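Local coordinates for isochorismatase hydrolase (Alkaliphilus metalliredigens, PDB 3HB7), which probably works as a hydrolase of the isochorismatase family, a group built on a parallel alpha/beta fold, at residues R46-G50 against D51-L55; V148-S152 against D153-S157. All coordinates share one frame; numbering follows the deposited sequence.

Contacts 1 and 2 both join the same parallel sheet, yet their centres lie about 19 Å apart and they do not touch. Each is a local contact between neighbours in sequence, and each takes its chemistry from its place in the fold. Contact 1 is at the periphery, where helix 35-47 hands the chain over to strand 53-60; its polar part is a salt bridge between two partly exposed side chains, with buried aliphatic groups on the sheet side. Contact 2 is largely buried, where the chain leaves strand 147-151, and relies on a backbone carbonyl met by an amide and a hydroxyl. A glycine is favoured in each, for different steric reasons.

Contact 1: R46-G50 against D51-L55; sequences RGREG and DDIHL
D51 follows directly on G50 in the loop that leads from helix 35-47 into strand 53-60, an alpha-to-beta connection of a Rossmann-like parallel sheet. The backbone of G50 adopts angles that would jam a side chain against the preceding carbonyl, so glycine suits this corner; the contacts proper are made by R48 with D52 and I53, and by R46 with L55.

D52 receives the arginine itself. R48 NH2 donates to D52 OD2 at 3.1 Å in a salt bridge bent to 145° at the hydrogen. Neither flat group meets the other squarely: the donor stands 47° above the carboxylate plane, and the two planes are 29° apart. D52 CG sits beside its own backbone N, anti to the carbonyl carbon, which turns the carboxylate to where R48 NH2 can reach OD2. Separately, D52 CB comes in obliquely, 3.1 Å from R48 NH1. W186 of helix 179-187 packs on both residues.

I53 begins the strand and covers one guanidinium face of R48 near its rim, its CD1 4.0 Å from R48 NE. The two side chains cross at about a right angle.

H54 turns back within its own segment, NE2 giving D51 O a weak bond in the ring plane, while ND1 pairs with Y114.

L55 packs against F42 and V45 of helix 35-47. The R46 guanidinium is engaged by E95 and the carbonyl of Y90, and L55 supplies an apolar neighbour: its CD1 lies 4.1 Å from R46 NE.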
ATOM      1  N   ARG E  46      41.285 -21.577 -30.206  1.00 34.87           N
ATOM      2  CA  ARG E  46      41.544 -22.733 -31.025  1.00 35.23           C
ATOM      3  C   ARG E  46      42.579 -22.377 -32.072  1.00 35.78           C
ATOM      4  O   ARG E  46      43.495 -23.124 -32.369  1.00 35.89           O
ATOM      5  CB  ARG E  46      40.248 -23.159 -31.677  1.00 34.97           C
ATOM      6  CG  ARG E  46      39.413 -24.025 -30.810  1.00 34.66           C
ATOM      7  CD  ARG E  46      37.960 -23.736 -30.964  1.00 35.10           C
ATOM      8  NE  ARG E  46      37.182 -24.760 -30.301  1.00 34.34           N
ATOM      9  CZ  ARG E  46      35.927 -25.054 -30.570  1.00 34.44           C
ATOM     10  NH1 ARG E  46      35.266 -24.401 -31.488  1.00 33.38           N
ATOM     11  NH2 ARG E  46      35.331 -26.006 -29.904  1.00 35.57           N
ATOM     12  N   GLY E  47      42.449 -21.169 -32.580  1.00 36.28           N
ATOM     13  CA  GLY E  47      43.380 -20.611 -33.527  1.00 36.72           C
ATOM     14  C   GLY E  47      44.759 -20.483 -32.947  1.00 36.99           C
ATOM     15  O   GLY E  47      45.722 -20.594 -33.652  1.00 37.13           O
ATOM     16  N   ARG E  48      44.858 -20.262 -31.656  1.00 37.13           N
ATOM     17  CA  ARG E  48      46.128 -19.886 -31.083  1.00 37.43           C
ATOM     18  C   ARG E  48      47.163 -20.959 -31.239  1.00 37.44           C
ATOM     19  O   ARG E  48      46.931 -22.102 -30.943  1.00 37.67           O
ATOM     20  CB  ARG E  48      45.964 -19.580 -29.595  1.00 37.72           C
ATOM     21  CG  ARG E  48      46.649 -18.335 -29.122  1.00 37.66           C
ATOM     22  CD  ARG E  48      46.535 -18.242 -27.640  1.00 38.26           C
ATOM     23  NE  ARG E  48      47.722 -17.694 -27.017  1.00 38.37           N
ATOM     24  CZ  ARG E  48      48.665 -18.437 -26.470  1.00 38.82           C
ATOM     25  NH1 ARG E  48      48.574 -19.755 -26.492  1.00 38.30           N
ATOM     26  NH2 ARG E  48      49.709 -17.864 -25.917  1.00 39.36           N
ATOM     27  N   GLU E  49      48.335 -20.579 -31.694  1.00 37.37           N
ATOM     28  CA  GLU E  49      49.431 -21.500 -31.698  1.00 37.38           C
ATOM     29  C   GLU E  49      49.810 -21.678 -30.278  1.00 36.89           C
ATOM     30  O   GLU E  49      49.722 -20.757 -29.511  1.00 36.95           O
ATOM     31  CB  GLU E  49      50.624 -20.944 -32.448  1.00 37.60           C
ATOM     32  CG  GLU E  49      51.640 -22.003 -32.785  1.00 38.89           C
ATOM     33  CD  GLU E  49      52.946 -21.816 -32.055  1.00 40.69           C
ATOM     34  OE1 GLU E  49      52.937 -21.330 -30.911  1.00 41.41           O
ATOM     35  OE2 GLU E  49      53.991 -22.155 -32.633  1.00 40.93           O
ATOM     36  N   GLY E  50      50.264 -22.864 -29.938  1.00 36.28           N
ATOM     37  CA  GLY E  50      50.694 -23.149 -28.591  1.00 35.45           C
ATOM     38  C   GLY E  50      49.617 -23.682 -27.680  1.00 34.84           C
ATOM     39  O   GLY E  50      48.478 -23.846 -28.077  1.00 34.85           O
ATOM     40  N   ASP E  51      50.016 -24.003 -26.465  1.00 34.00           N
ATOM     41  CA  ASP E  51      49.115 -24.587 -25.509  1.00 33.38           C
ATOM     42  C   ASP E  51      48.874 -23.757 -24.256  1.00 32.56           C
ATOM     43  O   ASP E  51      48.581 -24.293 -23.216  1.00 32.28           O
ATOM     44  CB  ASP E  51      49.593 -25.962 -25.132  1.00 33.58           C
ATOM     45  CG  ASP E  51      48.472 -26.863 -24.811  1.00 34.59           C
ATOM     46  OD1 ASP E  51      47.338 -26.491 -25.146  1.00 35.56           O
ATOM     47  OD2 ASP E  51      48.716 -27.930 -24.229  1.00 35.95           O
ATOM     48  N   ASP E  52      49.045 -22.458 -24.362  1.00 31.43           N
ATOM     49  CA  ASP E  52      48.920 -21.577 -23.228  1.00 30.73           C
ATOM     50  C   ASP E  52      47.514 -21.531 -22.646  1.00 29.80           C
ATOM     51  O   ASP E  52      47.349 -21.389 -21.463  1.00 29.20           O
ATOM     52  CB  ASP E  52      49.413 -20.183 -23.590  1.00 31.03           C
ATOM     53  CG  ASP E  52      50.901 -20.088 -23.591  1.00 31.34           C
ATOM     54  OD1 ASP E  52      51.556 -21.132 -23.555  1.00 32.93           O
ATOM     55  OD2 ASP E  52      51.420 -18.973 -23.628  1.00 31.68           O
ATOM     56  N   ILE E  53      46.515 -21.636 -23.506  1.00 28.93           N
ATOM     57  CA  ILE E  53      45.140 -21.541 -23.091  1.00 28.03           C
ATOM     58  C   ILE E  53      44.252 -22.713 -23.451  1.00 27.76           C
ATOM     59  O   ILE E  53      44.081 -23.028 -24.596  1.00 27.05           O
ATOM     60  CB  ILE E  53      44.545 -20.286 -23.630  1.00 27.97           C
ATOM     61  CG1 ILE E  53      45.302 -19.119 -23.021  1.00 27.93           C
ATOM     62  CG2 ILE E  53      43.104 -20.228 -23.290  1.00 27.44           C
ATOM     63  CD1 ILE E  53      45.281 -17.874 -23.799  1.00 27.28           C
ATOM     64  N   HIS E  54      43.668 -23.335 -22.434  1.00 27.15           N
ATOM     65  CA  HIS E  54      42.835 -24.500 -22.607  1.00 26.93           C
ATOM     66  C   HIS E  54      41.376 -24.168 -22.506  1.00 26.56           C
ATOM     67  O   HIS E  54      41.001 -23.280 -21.802  1.00 27.06           O
ATOM     68  CB  HIS E  54      43.110 -25.515 -21.528  1.00 27.12           C
ATOM     69  CG  HIS E  54      44.494 -26.065 -21.532  1.00 28.13           C
ATOM     70  ND1 HIS E  54      44.780 -27.342 -21.119  1.00 28.31           N
ATOM     71  CD2 HIS E  54      45.674 -25.507 -21.864  1.00 28.87           C
ATOM     72  CE1 HIS E  54      46.073 -27.555 -21.210  1.00 28.37           C
ATOM     73  NE2 HIS E  54      46.640 -26.457 -21.660  1.00 29.18           N
ATOM     74  N   LEU E  55      40.556 -24.942 -23.186  1.00 25.67           N
ATOM     75  CA  LEU E  55      39.131 -24.835 -23.078  1.00 24.68           C
ATOM     76  C   LEU E  55      38.635 -26.025 -22.292  1.00 24.27           C
ATOM     77  O   LEU E  55      38.996 -27.137 -22.591  1.00 24.27           O
ATOM     78  CB  LEU E  55      38.507 -24.889 -24.449  1.00 24.73           C
ATOM     79  CG  LEU E  55      38.367 -23.617 -25.248  1.00 25.39           C
ATOM     80  CD1 LEU E  55      37.308 -23.795 -26.288  1.00 24.25           C
ATOM     81  CD2 LEU E  55      38.052 -22.487 -24.352  1.00 25.88           C
TER

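Contact 2: V148-S152 against D153-S157; sequences VITLS and DGTAS
L151 O is the acceptor around which T155 and G154 gather. The hydroxyl T155 OG1 donates to L151 O at 2.9 Å, arriving above the carbonyl plane, 39° out of it, with a C=O...O angle of 133°. G154 N reaches the same oxygen at 2.8 Å in a weak, strongly bent bond. This second bond closes a beta turn over L151-G154, and the backbone angles of S152 and D153 fit type I. One buried carbonyl is thus gripped by a main-chain and a side-chain donor.

T155 is placed for this by its chi1 of 45°, which sets OG1 between the backbone N and the carbonyl carbon and leaves CG2 beside the N, 3.6 Å from L151 O. OG1 also has a weak bond with H163 of helix 160-170. A valine here would probably leave L151 O without its hydroxyl donor and H163 without this partner.

Steric fit completes the turn. L151 CB lies 3.9 Å from G154 CA, and a beta carbon on G154 would run into it, which favours glycine. Further out, T150 CG2 and T155 CG2 approach loosely at 4.5 Å, while the T150 hydroxyl bonds with T174.

S152 and D153, the two middle residues of the turn, direct their polar ends outside it: S152 OG bonds weakly with M177 O, and the D153 carboxylate meets T178 OG1 and V179 N, where helix 179-187 starts. The turn follows strand 147-151, which runs between strands 122-126 and 175-177, and takes the chain round a corner off the sheet, with V134 of helix 133-143 packed on T155 and L167 of helix 160-170 on S152.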
ATOM      1  N   VAL E 148      41.576 -15.860 -10.737  1.00 28.74           N
ATOM      2  CA  VAL E 148      40.291 -15.907 -11.400  1.00 28.56           C
ATOM      3  C   VAL E 148      39.969 -14.690 -12.225  1.00 28.60           C
ATOM      4  O   VAL E 148      40.083 -13.600 -11.773  1.00 28.61           O
ATOM      5  CB  VAL E 148      39.163 -16.100 -10.378  1.00 28.50           C
ATOM      6  CG1 VAL E 148      37.899 -16.424 -11.045  1.00 27.74           C
ATOM      7  CG2 VAL E 148      39.517 -17.151  -9.398  1.00 28.55           C
ATOM      8  N   ILE E 149      39.527 -14.912 -13.440  1.00 28.71           N
ATOM      9  CA  ILE E 149      39.092 -13.856 -14.302  1.00 28.78           C
ATOM     10  C   ILE E 149      37.668 -14.114 -14.713  1.00 29.27           C
ATOM     11  O   ILE E 149      37.313 -15.212 -15.024  1.00 29.67           O
ATOM     12  CB  ILE E 149      39.990 -13.745 -15.545  1.00 28.84           C
ATOM     13  CG1 ILE E 149      41.268 -13.033 -15.203  1.00 28.90           C
ATOM     14  CG2 ILE E 149      39.371 -12.952 -16.605  1.00 28.06           C
ATOM     15  CD1 ILE E 149      42.337 -13.326 -16.138  1.00 30.00           C
ATOM     16  N   THR E 150      36.852 -13.078 -14.709  1.00 29.70           N
ATOM     17  CA  THR E 150      35.469 -13.196 -15.106  1.00 29.66           C
ATOM     18  C   THR E 150      35.221 -12.344 -16.314  1.00 29.96           C
ATOM     19  O   THR E 150      35.497 -11.175 -16.302  1.00 30.11           O
ATOM     20  CB  THR E 150      34.526 -12.658 -14.043  1.00 29.73           C
ATOM     21  OG1 THR E 150      34.894 -13.137 -12.767  1.00 30.38           O
ATOM     22  CG2 THR E 150      33.157 -13.073 -14.327  1.00 28.79           C
ATOM     23  N   LEU E 151      34.645 -12.922 -17.341  1.00 29.75           N
ATOM     24  CA  LEU E 151      34.427 -12.199 -18.556  1.00 29.28           C
ATOM     25  C   LEU E 151      33.040 -11.629 -18.590  1.00 29.15           C
ATOM     26  O   LEU E 151      32.092 -12.341 -18.756  1.00 28.97           O
ATOM     27  CB  LEU E 151      34.597 -13.135 -19.728  1.00 29.50           C
ATOM     28  CG  LEU E 151      35.908 -13.151 -20.480  1.00 29.43           C
ATOM     29  CD1 LEU E 151      37.029 -12.785 -19.619  1.00 29.76           C
ATOM     30  CD2 LEU E 151      36.124 -14.486 -21.076  1.00 28.73           C
ATOM     31  N   SER E 152      32.956 -10.315 -18.475  1.00 28.75           N
ATOM     32  CA  SER E 152      31.706  -9.607 -18.315  1.00 28.63           C
ATOM     33  C   SER E 152      30.767  -9.777 -19.469  1.00 28.53           C
ATOM     34  O   SER E 152      29.607  -9.925 -19.275  1.00 28.82           O
ATOM     35  CB  SER E 152      31.941  -8.135 -18.032  1.00 28.61           C
ATOM     36  OG  SER E 152      32.870  -7.553 -18.908  1.00 27.80           O
ATOM     37  N   ASP E 153      31.254  -9.763 -20.683  1.00 28.49           N
ATOM     38  CA  ASP E 153      30.379 -10.043 -21.796  1.00 28.55           C
ATOM     39  C   ASP E 153      30.416 -11.501 -22.163  1.00 28.43           C
ATOM     40  O   ASP E 153      29.741 -11.934 -23.062  1.00 28.02           O
ATOM     41  CB  ASP E 153      30.670  -9.143 -22.986  1.00 28.48           C
ATOM     42  CG  ASP E 153      32.114  -9.102 -23.347  1.00 29.44           C
ATOM     43  OD1 ASP E 153      32.962  -9.556 -22.585  1.00 28.98           O
ATOM     44  OD2 ASP E 153      32.414  -8.594 -24.422  1.00 31.58           O
ATOM     45  N   GLY E 154      31.209 -12.261 -21.431  1.00 28.38           N
ATOM     46  CA  GLY E 154      31.211 -13.694 -21.560  1.00 28.49           C
ATOM     47  C   GLY E 154      30.236 -14.425 -20.666  1.00 28.61           C
ATOM     48  O   GLY E 154      30.041 -15.594 -20.822  1.00 28.72           O
ATOM     49  N   THR E 155      29.605 -13.730 -19.743  1.00 28.40           N
ATOM     50  CA  THR E 155      28.718 -14.370 -18.796  1.00 28.21           C
ATOM     51  C   THR E 155      27.342 -13.745 -18.856  1.00 28.61           C
ATOM     52  O   THR E 155      27.194 -12.621 -19.248  1.00 28.81           O
ATOM     53  CB  THR E 155      29.242 -14.247 -17.381  1.00 28.21           C
ATOM     54  OG1 THR E 155      29.684 -12.922 -17.154  1.00 28.41           O
ATOM     55  CG2 THR E 155      30.391 -15.146 -17.178  1.00 27.10           C
ATOM     56  N   ALA E 156      26.340 -14.500 -18.479  1.00 28.32           N
ATOM     57  CA  ALA E 156      24.997 -14.038 -18.568  1.00 28.33           C
ATOM     58  C   ALA E 156      24.203 -14.649 -17.456  1.00 28.19           C
ATOM     59  O   ALA E 156      24.648 -15.557 -16.831  1.00 28.33           O
ATOM     60  CB  ALA E 156      24.421 -14.407 -19.876  1.00 28.25           C
ATOM     61  N   SER E 157      22.999 -14.162 -17.261  1.00 28.06           N
ATOM     62  CA  SER E 157      22.100 -14.687 -16.278  1.00 28.00           C
ATOM     63  C   SER E 157      20.697 -14.536 -16.766  1.00 28.12           C
ATOM     64  O   SER E 157      20.475 -14.025 -17.813  1.00 28.23           O
ATOM     65  CB  SER E 157      22.250 -13.997 -14.938  1.00 28.00           C
ATOM     66  OG  SER E 157      21.616 -14.766 -13.956  1.00 27.43           O
TER